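Xaa-Pro dipeptidase (Pyrococcus horikoshii, PDB 1WY2) probably splits dipeptides with a nonpolar N-terminal residue and a C-terminal proline, as a homodimeric metallopeptidase with two metal ions per subunit. Local coordinates at residues 158-163 / 201-206; 182-187 / 195-200; 6-11 / 32-37. All blocks are in the same frame, centred on the assembly; numbering follows the deposited sequence.

Overall arrangement
Following the chain from the N terminus, contact 3 closes first: it brings 32-37, the last turn of helix 28-35 and the two residues after it, back against helix 6-17 in the N-terminal domain. The chain then runs on through the six-stranded mixed sheet and its helices before contact 1 opens at 158-163, where helix 160-173 begins. Contact 2 is nested inside the loop that contact 1 closes, pairing strand 184-187 and its lead-in with 195-200 before 201-206 returns to the helix start. Contacts 1 and 2 touch through the Glu160 carboxylate, which reaches Ser187 and Ser199, and both lie in the metallopeptidase part. Contact 3 is separate, its centre about 36 Å from that of contact 2.

Contact 1: residues 158-163 / 201-206; sequences KKEREV and KRIERG
The guanidinium of Arg202 receives Lys159 CE over one face, 3.8 Å above the plane and displaced toward the rim, while Glu162 OE2 comes up obliquely at 4.4 Å from Arg202 NH2, beyond salt-bridge distance. Lys159 NZ and Arg202 NH2, both cationic, are 4.2 Å apart, so the methylene contact does the packing here; Arg202 NH1 is bound by the carbonyl of Gly157. The second flat group, the carboxylate of Glu160, crosses the aliphatic part of Lys201 at a slant, with Glu160 OE2 3.7 Å from Lys201 CD. Glu160 CG is anti to the carbonyl carbon (chi1 -59°) and the chain is extended beyond it, which carries the carboxylate past Lys201 to Ser187, Ser199 and Arg190. Two nearly straight backbone bonds fix the register: Ile203 N to Lys158 O at 2.7 Å (172° at the hydrogen) and Glu160 N to Lys201 O at 3.0 Å (175°). Deeper in, Val163 CG2 meets Ile203 CD1 at 4.4 Å. The pair of bonds flanks Lys159, which takes the N-cap position of helix 160-173, and makes a single beta bridge between Lys159 and Arg202: an isolated bridge joining a helix start to the loop before strand 208-217.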
ATOM      1  N   LYS A 158      -0.996   9.001  27.575  1.00 26.89           N
ATOM      2  CA  LYS A 158      -0.932   9.257  26.138  1.00 26.28           C
ATOM      3  C   LYS A 158      -1.583   8.141  25.324  1.00 25.08           C
ATOM      4  O   LYS A 158      -1.479   6.965  25.671  1.00 24.71           O
ATOM      5  CB  LYS A 158       0.527   9.409  25.695  1.00 28.32           C
ATOM      6  CG  LYS A 158       1.328  10.440  26.472  1.00 33.01           C
ATOM      7  CD  LYS A 158       0.867  11.855  26.162  1.00 36.29           C
ATOM      8  CE  LYS A 158       1.978  12.866  26.422  1.00 38.19           C
ATOM      9  NZ  LYS A 158       1.757  14.139  25.684  1.00 40.57           N
ATOM     10  N   LYS A 159      -2.256   8.520  24.242  1.00 23.53           N
ATOM     11  CA  LYS A 159      -2.895   7.550  23.362  1.00 22.09           C
ATOM     12  C   LYS A 159      -1.854   7.087  22.335  1.00 21.23           C
ATOM     13  O   LYS A 159      -1.154   7.910  21.746  1.00 20.58           O
ATOM     14  CB  LYS A 159      -4.089   8.196  22.652  1.00 24.78           C
ATOM     15  CG  LYS A 159      -4.825   7.267  21.702  1.00 26.21           C
ATOM     16  CD  LYS A 159      -6.062   7.932  21.103  1.00 29.81           C
ATOM     17  CE  LYS A 159      -7.106   8.237  22.166  1.00 31.09           C
ATOM     18  NZ  LYS A 159      -8.369   8.769  21.576  1.00 33.39           N
ATOM     19  N   GLU A 160      -1.748   5.776  22.130  1.00 19.53           N
ATOM     20  CA  GLU A 160      -0.778   5.216  21.186  1.00 19.31           C
ATOM     21  C   GLU A 160      -0.825   5.894  19.820  1.00 18.63           C
ATOM     22  O   GLU A 160       0.205   6.298  19.277  1.00 19.08           O
ATOM     23  CB  GLU A 160      -1.019   3.718  20.998  1.00 19.43           C
ATOM     24  CG  GLU A 160      -0.929   2.898  22.276  1.00 20.26           C
ATOM     25  CD  GLU A 160      -1.247   1.434  22.038  1.00 18.54           C
ATOM     26  OE1 GLU A 160      -1.936   1.132  21.041  1.00 19.87           O
ATOM     27  OE2 GLU A 160      -0.822   0.586  22.852  1.00 18.53           O
ATOM     28  N   ARG A 161      -2.026   6.012  19.267  1.00 18.25           N
ATOM     29  CA  ARG A 161      -2.212   6.627  17.957  1.00 18.64           C
ATOM     30  C   ARG A 161      -1.727   8.070  17.898  1.00 18.91           C
ATOM     31  O   ARG A 161      -1.241   8.522  16.861  1.00 17.90           O
ATOM     32  CB  ARG A 161      -3.686   6.574  17.560  1.00 20.50           C
ATOM     33  CG  ARG A 161      -3.992   7.249  16.232  1.00 26.26           C
ATOM     34  CD  ARG A 161      -4.682   6.290  15.292  1.00 31.50           C
ATOM     35  NE  ARG A 161      -5.772   5.585  15.957  1.00 35.57           N
ATOM     36  CZ  ARG A 161      -6.293   4.445  15.522  1.00 36.12           C
ATOM     37  NH1 ARG A 161      -5.825   3.878  14.420  1.00 38.63           N
ATOM     38  NH2 ARG A 161      -7.275   3.864  16.198  1.00 34.75           N
ATOM     39  N   GLU A 162      -1.867   8.801  18.999  1.00 18.30           N
ATOM     40  CA  GLU A 162      -1.432  10.191  19.021  1.00 19.19           C
ATOM     41  C   GLU A 162       0.087  10.275  18.987  1.00 19.15           C
ATOM     42  O   GLU A 162       0.651  11.193  18.388  1.00 19.58           O
ATOM     43  CB  GLU A 162      -2.000  10.910  20.254  1.00 20.95           C
ATOM     44  CG  GLU A 162      -3.476  11.263  20.093  1.00 25.26           C
ATOM     45  CD  GLU A 162      -4.104  11.849  21.345  1.00 28.40           C
ATOM     46  OE1 GLU A 162      -3.400  12.538  22.113  1.00 31.78           O
ATOM     47  OE2 GLU A 162      -5.316  11.635  21.544  1.00 31.12           O
ATOM     48  N   VAL A 163       0.749   9.313  19.626  1.00 17.59           N
ATOM     49  CA  VAL A 163       2.205   9.282  19.619  1.00 18.10           C
ATOM     50  C   VAL A 163       2.627   9.007  18.177  1.00 17.33           C
ATOM     51  O   VAL A 163       3.536   9.649  17.643  1.00 17.07           O
ATOM     52  CB  VAL A 163       2.755   8.161  20.537  1.00 18.36           C
ATOM     53  CG1 VAL A 163       4.268   8.044  20.376  1.00 20.00           C
ATOM     54  CG2 VAL A 163       2.399   8.464  21.989  1.00 19.67           C
ATOM     55  N   LYS A 201      -5.752   2.795  22.497  1.00 21.85           N
ATOM     56  CA  LYS A 201      -5.383   2.445  23.862  1.00 21.50           C
ATOM     57  C   LYS A 201      -4.475   3.511  24.456  1.00 22.01           C
ATOM     58  O   LYS A 201      -3.593   4.031  23.776  1.00 21.84           O
ATOM     59  CB  LYS A 201      -4.647   1.102  23.902  1.00 21.17           C
ATOM     60  CG  LYS A 201      -4.130   0.732  25.293  1.00 21.20           C
ATOM     61  CD  LYS A 201      -3.311  -0.554  25.274  1.00 20.95           C
ATOM     62  CE  LYS A 201      -2.844  -0.939  26.670  1.00 20.54           C
ATOM     63  NZ  LYS A 201      -1.985   0.098  27.309  1.00 20.99           N
ATOM     64  N   ARG A 202      -4.694   3.840  25.723  1.00 22.57           N
ATOM     65  CA  ARG A 202      -3.851   4.822  26.377  1.00 23.80           C
ATOM     66  C   ARG A 202      -2.755   4.099  27.144  1.00 24.13           C
ATOM     67  O   ARG A 202      -2.987   3.055  27.756  1.00 23.13           O
ATOM     68  CB  ARG A 202      -4.672   5.716  27.309  1.00 27.89           C
ATOM     69  CG  ARG A 202      -5.518   6.731  26.543  1.00 31.17           C
ATOM     70  CD  ARG A 202      -6.256   7.699  27.451  1.00 34.53           C
ATOM     71  NE  ARG A 202      -7.055   8.644  26.674  1.00 35.94           N
ATOM     72  CZ  ARG A 202      -6.557   9.652  25.962  1.00 36.10           C
ATOM     73  NH1 ARG A 202      -5.248   9.866  25.926  1.00 36.66           N
ATOM     74  NH2 ARG A 202      -7.371  10.446  25.280  1.00 37.26           N
ATOM     75  N   ILE A 203      -1.553   4.653  27.082  1.00 23.50           N
ATOM     76  CA  ILE A 203      -0.394   4.080  27.751  1.00 23.70           C
ATOM     77  C   ILE A 203      -0.483   4.245  29.271  1.00 24.40           C
ATOM     78  O   ILE A 203      -0.903   5.289  29.766  1.00 24.91           O
ATOM     79  CB  ILE A 203       0.889   4.747  27.209  1.00 23.72           C
ATOM     80  CG1 ILE A 203       0.981   4.487  25.700  1.00 23.03           C
ATOM     81  CG2 ILE A 203       2.120   4.217  27.933  1.00 23.12           C
ATOM     82  CD1 ILE A 203       2.057   5.279  24.992  1.00 23.37           C
ATOM     83  N   GLU A 204      -0.093   3.209  30.008  1.00 24.78           N
ATOM     84  CA  GLU A 204      -0.138   3.253  31.471  1.00 26.88           C
ATOM     85  C   GLU A 204       1.253   3.058  32.053  1.00 25.89           C
ATOM     86  O   GLU A 204       2.118   2.454  31.415  1.00 26.39           O
ATOM     87  CB  GLU A 204      -1.052   2.151  32.018  1.00 28.21           C
ATOM     88  CG  GLU A 204      -2.420   2.059  31.362  1.00 31.51           C
ATOM     89  CD  GLU A 204      -3.305   1.017  32.023  1.00 34.44           C
ATOM     90  OE1 GLU A 204      -3.859   1.306  33.107  1.00 36.70           O
ATOM     91  OE2 GLU A 204      -3.438  -0.094  31.467  1.00 35.68           O
ATOM     92  N   ARG A 205       1.476   3.562  33.263  1.00 26.22           N
ATOM     93  CA  ARG A 205       2.781   3.397  33.894  1.00 27.16           C
ATOM     94  C   ARG A 205       3.008   1.909  34.142  1.00 27.06           C
ATOM     95  O   ARG A 205       2.091   1.194  34.549  1.00 27.28           O
ATOM     96  CB  ARG A 205       2.857   4.179  35.214  1.00 28.94           C
ATOM     97  CG  ARG A 205       4.197   4.032  35.931  1.00 33.39           C
ATOM     98  CD  ARG A 205       4.349   5.036  37.064  1.00 37.96           C
ATOM     99  NE  ARG A 205       4.661   6.377  36.575  1.00 42.27           N
ATOM    100  CZ  ARG A 205       5.873   6.771  36.190  1.00 43.73           C
ATOM    101  NH1 ARG A 205       6.894   5.929  36.239  1.00 45.07           N
ATOM    102  NH2 ARG A 205       6.066   8.009  35.757  1.00 45.20           N
ATOM    103  N   GLY A 206       4.229   1.450  33.883  1.00 25.81           N
ATOM    104  CA  GLY A 206       4.555   0.047  34.065  1.00 25.41           C
ATOM    105  C   GLY A 206       4.403  -0.725  32.763  1.00 24.17           C
ATOM    106  O   GLY A 206       4.693  -1.916  32.693  1.00 24.09           O
TER

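Contact 2: residues 182-187 / 195-200; sequences DTIIAS and HGVASD
Ile184 and Gly196 form the close part of this contact: Ile184 CG2 lies 3.4 Å from Gly196 O, and Ala186 CB approaches the same oxygen at 3.6 Å. Gly196 is the centre of an inverse gamma turn, closed by Val197 N bonding to His195 O, and a beta carbon on it would come tightly against the methyl of Ala186. Beside it, Ile185 CB meets Ala198 CB at 3.8 Å, with Ala164 of helix 160-173 packing on both residues. Ile184 has CG1 anti to its carbonyl carbon (chi1 -71°), and the extended branch carries CD1 to 3.8 Å from His195 CA.

The looser side lies toward Asp182 and Val197, both partly exposed. There the aspartate touches the valine through its methylene, Asp182 CB lying 4.0 Å from Val197 CG2, while OD1 of the carboxylate pairs with Lys178 of the second subunit. At the other end, beyond Ile184 CD1, His195 sends ND1 to Glu60 of the second subunit, so the dimer partner reaches both ends.

A single hydrogen bond crosses the contact, Ala198 N to Thr183 O at 3.1 Å, almost straight (174° at the hydrogen) and in the carbonyl plane. Gly196 O is taken by Arg190, whereas the buried Ile185 N finds no partner in the model. Ile184 also packs on Asp212, a metal ligand, and its backbone bonds to that residue. The chemistry is therefore mainly apolar, consistent with a second-shell layer that backs the metal site without supplying a ligand.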
ATOM      1  N   ASP A 182       2.776   1.320   8.482  1.00 21.40           N
ATOM      2  CA  ASP A 182       1.950   1.786   9.597  1.00 23.09           C
ATOM      3  C   ASP A 182       2.706   1.679  10.922  1.00 21.53           C
ATOM      4  O   ASP A 182       3.052   0.586  11.367  1.00 20.86           O
ATOM      5  CB  ASP A 182       0.650   0.978   9.659  1.00 26.79           C
ATOM      6  CG  ASP A 182      -0.321   1.346   8.549  1.00 31.99           C
ATOM      7  OD1 ASP A 182       0.101   1.407   7.376  1.00 34.01           O
ATOM      8  OD2 ASP A 182      -1.513   1.570   8.852  1.00 37.30           O
ATOM      9  N   THR A 183       2.943   2.825  11.550  1.00 20.16           N
ATOM     10  CA  THR A 183       3.687   2.882  12.804  1.00 18.06           C
ATOM     11  C   THR A 183       3.097   2.046  13.923  1.00 18.42           C
ATOM     12  O   THR A 183       1.900   2.117  14.216  1.00 16.76           O
ATOM     13  CB  THR A 183       3.824   4.334  13.297  1.00 19.02           C
ATOM     14  OG1 THR A 183       4.570   5.088  12.334  1.00 19.32           O
ATOM     15  CG2 THR A 183       4.548   4.383  14.639  1.00 18.84           C
ATOM     16  N   ILE A 184       3.964   1.261  14.552  1.00 15.27           N
ATOM     17  CA  ILE A 184       3.571   0.406  15.655  1.00 16.33           C
ATOM     18  C   ILE A 184       3.982   1.027  16.982  1.00 15.92           C
ATOM     19  O   ILE A 184       5.157   1.284  17.212  1.00 15.42           O
ATOM     20  CB  ILE A 184       4.234  -0.987  15.529  1.00 15.97           C
ATOM     21  CG1 ILE A 184       3.592  -1.755  14.373  1.00 18.10           C
ATOM     22  CG2 ILE A 184       4.105  -1.764  16.842  1.00 17.48           C
ATOM     23  CD1 ILE A 184       4.369  -2.978  13.944  1.00 19.16           C
ATOM     24  N   ILE A 185       2.990   1.308  17.823  1.00 15.92           N
ATOM     25  CA  ILE A 185       3.211   1.830  19.166  1.00 16.42           C
ATOM     26  C   ILE A 185       2.305   0.891  19.952  1.00 18.28           C
ATOM     27  O   ILE A 185       1.101   1.128  20.059  1.00 18.03           O
ATOM     28  CB  ILE A 185       2.709   3.282  19.354  1.00 17.68           C
ATOM     29  CG1 ILE A 185       3.414   4.234  18.379  1.00 18.57           C
ATOM     30  CG2 ILE A 185       2.968   3.726  20.794  1.00 18.81           C
ATOM     31  CD1 ILE A 185       4.913   4.351  18.589  1.00 21.98           C
ATOM     32  N   ALA A 186       2.888  -0.190  20.465  1.00 19.05           N
ATOM     33  CA  ALA A 186       2.137  -1.211  21.194  1.00 18.74           C
ATOM     34  C   ALA A 186       2.505  -1.240  22.672  1.00 17.93           C
ATOM     35  O   ALA A 186       3.608  -1.652  23.040  1.00 17.93           O
ATOM     36  CB  ALA A 186       2.394  -2.576  20.559  1.00 19.10           C
ATOM     37  N   SER A 187       1.563  -0.823  23.516  1.00 17.62           N
ATOM     38  CA  SER A 187       1.801  -0.754  24.955  1.00 19.13           C
ATOM     39  C   SER A 187       1.043  -1.794  25.773  1.00 19.49           C
ATOM     40  O   SER A 187      -0.042  -2.232  25.394  1.00 18.84           O
ATOM     41  CB  SER A 187       1.439   0.643  25.467  1.00 19.46           C
ATOM     42  OG  SER A 187       0.051   0.900  25.309  1.00 20.68           O
ATOM     43  N   HIS A 195       2.646  -7.150  15.326  1.00 21.98           N
ATOM     44  CA  HIS A 195       2.220  -6.064  14.445  1.00 22.21           C
ATOM     45  C   HIS A 195       1.106  -5.211  15.053  1.00 21.77           C
ATOM     46  O   HIS A 195       0.149  -4.849  14.370  1.00 22.09           O
ATOM     47  CB  HIS A 195       1.767  -6.630  13.096  1.00 25.68           C
ATOM     48  CG  HIS A 195       2.893  -7.127  12.245  1.00 28.15           C
ATOM     49  ND1 HIS A 195       2.692  -7.887  11.113  1.00 29.86           N
ATOM     50  CD2 HIS A 195       4.233  -6.962  12.354  1.00 29.07           C
ATOM     51  CE1 HIS A 195       3.859  -8.169  10.561  1.00 30.89           C
ATOM     52  NE2 HIS A 195       4.810  -7.619  11.296  1.00 30.17           N
ATOM     53  N   GLY A 196       1.249  -4.882  16.336  1.00 19.71           N
ATOM     54  CA  GLY A 196       0.249  -4.076  17.015  1.00 19.90           C
ATOM     55  C   GLY A 196       0.286  -2.607  16.637  1.00 18.66           C
ATOM     56  O   GLY A 196       0.769  -1.772  17.401  1.00 19.31           O
ATOM     57  N   VAL A 197      -0.226  -2.286  15.453  1.00 19.88           N
ATOM     58  CA  VAL A 197      -0.254  -0.908  14.982  1.00 18.60           C
ATOM     59  C   VAL A 197      -0.874  -0.002  16.048  1.00 19.30           C
ATOM     60  O   VAL A 197      -1.816  -0.397  16.741  1.00 20.99           O
ATOM     61  CB  VAL A 197      -1.051  -0.803  13.663  1.00 19.72           C
ATOM     62  CG1 VAL A 197      -1.181   0.653  13.234  1.00 20.71           C
ATOM     63  CG2 VAL A 197      -0.341  -1.603  12.579  1.00 20.32           C
ATOM     64  N   ALA A 198      -0.333   1.205  16.186  1.00 18.89           N
ATOM     65  CA  ALA A 198      -0.817   2.163  17.180  1.00 18.06           C
ATOM     66  C   ALA A 198      -2.343   2.225  17.200  1.00 19.28           C
ATOM     67  O   ALA A 198      -2.976   2.346  16.150  1.00 20.84           O
ATOM     68  CB  ALA A 198      -0.237   3.544  16.893  1.00 18.38           C
ATOM     69  N   SER A 199      -2.921   2.159  18.397  1.00 19.08           N
ATOM     70  CA  SER A 199      -4.376   2.180  18.550  1.00 20.00           C
ATOM     71  C   SER A 199      -4.867   3.277  19.495  1.00 19.75           C
ATOM     72  O   SER A 199      -4.114   4.169  19.882  1.00 20.91           O
ATOM     73  CB  SER A 199      -4.862   0.822  19.062  1.00 19.71           C
ATOM     74  OG  SER A 199      -4.530   0.647  20.431  1.00 21.18           O
ATOM     75  N   ASP A 200      -6.141   3.204  19.867  1.00 22.30           N
ATOM     76  CA  ASP A 200      -6.718   4.197  20.764  1.00 23.43           C
ATOM     77  C   ASP A 200      -6.392   3.928  22.228  1.00 23.16           C
ATOM     78  O   ASP A 200      -6.713   4.736  23.100  1.00 24.13           O
ATOM     79  CB  ASP A 200      -8.235   4.266  20.571  1.00 27.22           C
ATOM     80  CG  ASP A 200      -8.620   4.860  19.237  1.00 32.43           C
ATOM     81  OD1 ASP A 200      -8.177   5.991  18.943  1.00 37.40           O
ATOM     82  OD2 ASP A 200      -9.362   4.201  18.479  1.00 35.82           O
TER

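Contact 3: residues 6-11 / 32-37; sequences EKVKKI and YYISGA
Lys7 and Tyr33 lead a helix-to-helix contact in the creatinase/prolidase N-terminal domain, where helix 6-17 meets the end of helix 28-35 and both pack on strand 44-48. The polar and aromatic interactions share one amine. Lys7 NZ sits over the centre of the Tyr33 ring in a cation-pi contact, 3.6 Å from the centroid and 12° off the normal, and its CE adds a CH-pi contact to the same face. That amine also gives a 2.8 Å hydrogen bond from NZ to Tyr33 O, tilted 23° from the carbonyl plane, so a single residue holds it by both backbone and ring. The ring reaches the lysine because Tyr33 CG is anti to the backbone nitrogen (chi1 -173°), and Met124 of helix 118-125 packs on both side chains. A serine in place of Tyr33 would probably keep the carbonyl bond but leave the Lys7 amine without its aromatic face and open a gap beside Met124. The apolar interactions are carried by Ile34, whose two branches part. The Ile34 and Val8 side chains cross at about a right angle, with Ile34 CG2 3.7 Å from Val8 CG2, while the other branch meets Ile11 tip to tip, Ile34 CD1 lying 3.6 Å from Ile11 CD1.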
ATOM      1  N   GLU A   6      22.807  -0.667 -17.667  1.00 19.98           N
ATOM      2  CA  GLU A   6      23.271  -1.979 -17.238  1.00 20.74           C
ATOM      3  C   GLU A   6      22.226  -2.881 -16.595  1.00 19.39           C
ATOM      4  O   GLU A   6      22.358  -4.101 -16.652  1.00 18.74           O
ATOM      5  CB  GLU A   6      24.493  -1.851 -16.322  1.00 24.67           C
ATOM      6  CG  GLU A   6      24.291  -1.076 -15.048  1.00 31.92           C
ATOM      7  CD  GLU A   6      25.552  -1.065 -14.205  1.00 36.02           C
ATOM      8  OE1 GLU A   6      26.605  -0.633 -14.723  1.00 39.65           O
ATOM      9  OE2 GLU A   6      25.495  -1.492 -13.032  1.00 40.25           O
ATOM     10  N   LYS A   7      21.192  -2.299 -15.993  1.00 17.77           N
ATOM     11  CA  LYS A   7      20.151  -3.114 -15.372  1.00 17.12           C
ATOM     12  C   LYS A   7      19.345  -3.798 -16.470  1.00 16.93           C
ATOM     13  O   LYS A   7      19.012  -4.980 -16.367  1.00 16.42           O
ATOM     14  CB  LYS A   7      19.248  -2.244 -14.497  1.00 18.12           C
ATOM     15  CG  LYS A   7      19.977  -1.673 -13.293  1.00 19.25           C
ATOM     16  CD  LYS A   7      19.158  -0.615 -12.580  1.00 20.09           C
ATOM     17  CE  LYS A   7      19.912  -0.080 -11.369  1.00 23.78           C
ATOM     18  NZ  LYS A   7      19.148   0.995 -10.677  1.00 27.80           N
ATOM     19  N   VAL A   8      19.045  -3.049 -17.525  1.00 16.21           N
ATOM     20  CA  VAL A   8      18.310  -3.594 -18.664  1.00 15.51           C
ATOM     21  C   VAL A   8      19.152  -4.696 -19.310  1.00 16.38           C
ATOM     22  O   VAL A   8      18.641  -5.753 -19.682  1.00 15.76           O
ATOM     23  CB  VAL A   8      18.015  -2.488 -19.715  1.00 15.22           C
ATOM     24  CG1 VAL A   8      17.473  -3.107 -20.997  1.00 13.99           C
ATOM     25  CG2 VAL A   8      17.011  -1.491 -19.147  1.00 15.56           C
ATOM     26  N   LYS A   9      20.454  -4.457 -19.432  1.00 16.68           N
ATOM     27  CA  LYS A   9      21.328  -5.452 -20.040  1.00 16.25           C
ATOM     28  C   LYS A   9      21.433  -6.729 -19.220  1.00 16.99           C
ATOM     29  O   LYS A   9      21.566  -7.818 -19.775  1.00 18.61           O
ATOM     30  CB  LYS A   9      22.708  -4.849 -20.297  1.00 16.37           C
ATOM     31  CG  LYS A   9      22.709  -3.942 -21.515  1.00 18.74           C
ATOM     32  CD  LYS A   9      23.946  -3.069 -21.589  1.00 20.30           C
ATOM     33  CE  LYS A   9      23.917  -2.237 -22.863  1.00 22.98           C
ATOM     34  NZ  LYS A   9      24.818  -1.062 -22.778  1.00 25.55           N
ATOM     35  N   LYS A  10      21.366  -6.605 -17.899  1.00 17.10           N
ATOM     36  CA  LYS A  10      21.424  -7.789 -17.051  1.00 16.11           C
ATOM     37  C   LYS A  10      20.174  -8.622 -17.276  1.00 15.88           C
ATOM     38  O   LYS A  10      20.218  -9.853 -17.242  1.00 16.09           O
ATOM     39  CB  LYS A  10      21.544  -7.396 -15.581  1.00 18.04           C
ATOM     40  CG  LYS A  10      22.945  -6.928 -15.215  1.00 22.01           C
ATOM     41  CD  LYS A  10      23.093  -6.683 -13.730  1.00 26.58           C
ATOM     42  CE  LYS A  10      24.527  -6.301 -13.386  1.00 27.90           C
ATOM     43  NZ  LYS A  10      24.707  -6.124 -11.917  1.00 32.62           N
ATOM     44  N   ILE A  11      19.055  -7.950 -17.517  1.00 15.83           N
ATOM     45  CA  ILE A  11      17.809  -8.656 -17.775  1.00 16.72           C
ATOM     46  C   ILE A  11      17.891  -9.321 -19.149  1.00 17.15           C
ATOM     47  O   ILE A  11      17.439 -10.450 -19.324  1.00 16.95           O
ATOM     48  CB  ILE A  11      16.607  -7.694 -17.707  1.00 16.93           C
ATOM     49  CG1 ILE A  11      16.397  -7.262 -16.250  1.00 16.61           C
ATOM     50  CG2 ILE A  11      15.348  -8.375 -18.248  1.00 16.01           C
ATOM     51  CD1 ILE A  11      15.411  -6.128 -16.061  1.00 17.40           C
ATOM     52  N   TYR A  32      10.799   1.776 -11.192  1.00 18.67           N
ATOM     53  CA  TYR A  32      11.666   2.867 -10.759  1.00 19.46           C
ATOM     54  C   TYR A  32      13.125   2.429 -10.788  1.00 17.39           C
ATOM     55  O   TYR A  32      14.003   3.160 -11.260  1.00 17.11           O
ATOM     56  CB  TYR A  32      11.315   3.310  -9.336  1.00 19.29           C
ATOM     57  CG  TYR A  32      12.274   4.353  -8.809  1.00 20.12           C
ATOM     58  CD1 TYR A  32      12.245   5.658  -9.298  1.00 22.18           C
ATOM     59  CD2 TYR A  32      13.265   4.017  -7.884  1.00 19.65           C
ATOM     60  CE1 TYR A  32      13.181   6.601  -8.888  1.00 22.52           C
ATOM     61  CE2 TYR A  32      14.211   4.958  -7.467  1.00 20.55           C
ATOM     62  CZ  TYR A  32      14.162   6.245  -7.976  1.00 22.25           C
ATOM     63  OH  TYR A  32      15.105   7.176  -7.591  1.00 24.70           O
ATOM     64  N   TYR A  33      13.382   1.230 -10.279  1.00 16.56           N
ATOM     65  CA  TYR A  33      14.738   0.705 -10.227  1.00 16.73           C
ATOM     66  C   TYR A  33      15.393   0.681 -11.601  1.00 18.04           C
ATOM     67  O   TYR A  33      16.548   1.066 -11.760  1.00 19.76           O
ATOM     68  CB  TYR A  33      14.731  -0.715  -9.661  1.00 16.92           C
ATOM     69  CG  TYR A  33      16.112  -1.280  -9.402  1.00 17.48           C
ATOM     70  CD1 TYR A  33      16.891  -0.811  -8.344  1.00 18.04           C
ATOM     71  CD2 TYR A  33      16.633  -2.295 -10.205  1.00 17.48           C
ATOM     72  CE1 TYR A  33      18.156  -1.343  -8.089  1.00 17.43           C
ATOM     73  CE2 TYR A  33      17.895  -2.833  -9.959  1.00 18.62           C
ATOM     74  CZ  TYR A  33      18.651  -2.353  -8.901  1.00 18.53           C
ATOM     75  OH  TYR A  33      19.900  -2.878  -8.659  1.00 19.74           O
ATOM     76  N   ILE A  34      14.636   0.239 -12.598  1.00 18.98           N
ATOM     77  CA  ILE A  34      15.152   0.118 -13.955  1.00 18.91           C
ATOM     78  C   ILE A  34      15.124   1.388 -14.813  1.00 20.92           C
ATOM     79  O   ILE A  34      16.077   1.654 -15.545  1.00 19.87           O
ATOM     80  CB  ILE A  34      14.398  -1.008 -14.699  1.00 19.73           C
ATOM     81  CG1 ILE A  34      14.600  -2.329 -13.954  1.00 20.26           C
ATOM     82  CG2 ILE A  34      14.895  -1.132 -16.135  1.00 21.30           C
ATOM     83  CD1 ILE A  34      13.707  -3.450 -14.444  1.00 23.96           C
ATOM     84  N   SER A  35      14.056   2.176 -14.714  1.00 19.84           N
ATOM     85  CA  SER A  35      13.927   3.381 -15.541  1.00 21.15           C
ATOM     86  C   SER A  35      14.110   4.713 -14.824  1.00 22.94           C
ATOM     87  O   SER A  35      14.430   5.724 -15.458  1.00 23.22           O
ATOM     88  CB  SER A  35      12.557   3.394 -16.222  1.00 21.76           C
ATOM     89  OG  SER A  35      11.542   3.725 -15.288  1.00 21.96           O
ATOM     90  N   GLY A  36      13.902   4.723 -13.512  1.00 21.63           N
ATOM     91  CA  GLY A  36      14.030   5.961 -12.762  1.00 23.78           C
ATOM     92  C   GLY A  36      12.714   6.722 -12.737  1.00 24.34           C
ATOM     93  O   GLY A  36      12.601   7.776 -12.107  1.00 25.30           O
ATOM     94  N   ALA A  37      11.714   6.181 -13.426  1.00 24.36           N
ATOM     95  CA  ALA A  37      10.385   6.791 -13.494  1.00 25.25           C
ATOM     96  C   ALA A  37       9.460   6.221 -12.418  1.00 26.26           C
ATOM     97  O   ALA A  37       9.631   5.083 -11.978  1.00 24.17           O
ATOM     98  CB  ALA A  37       9.780   6.555 -14.871  1.00 24.29           C
TER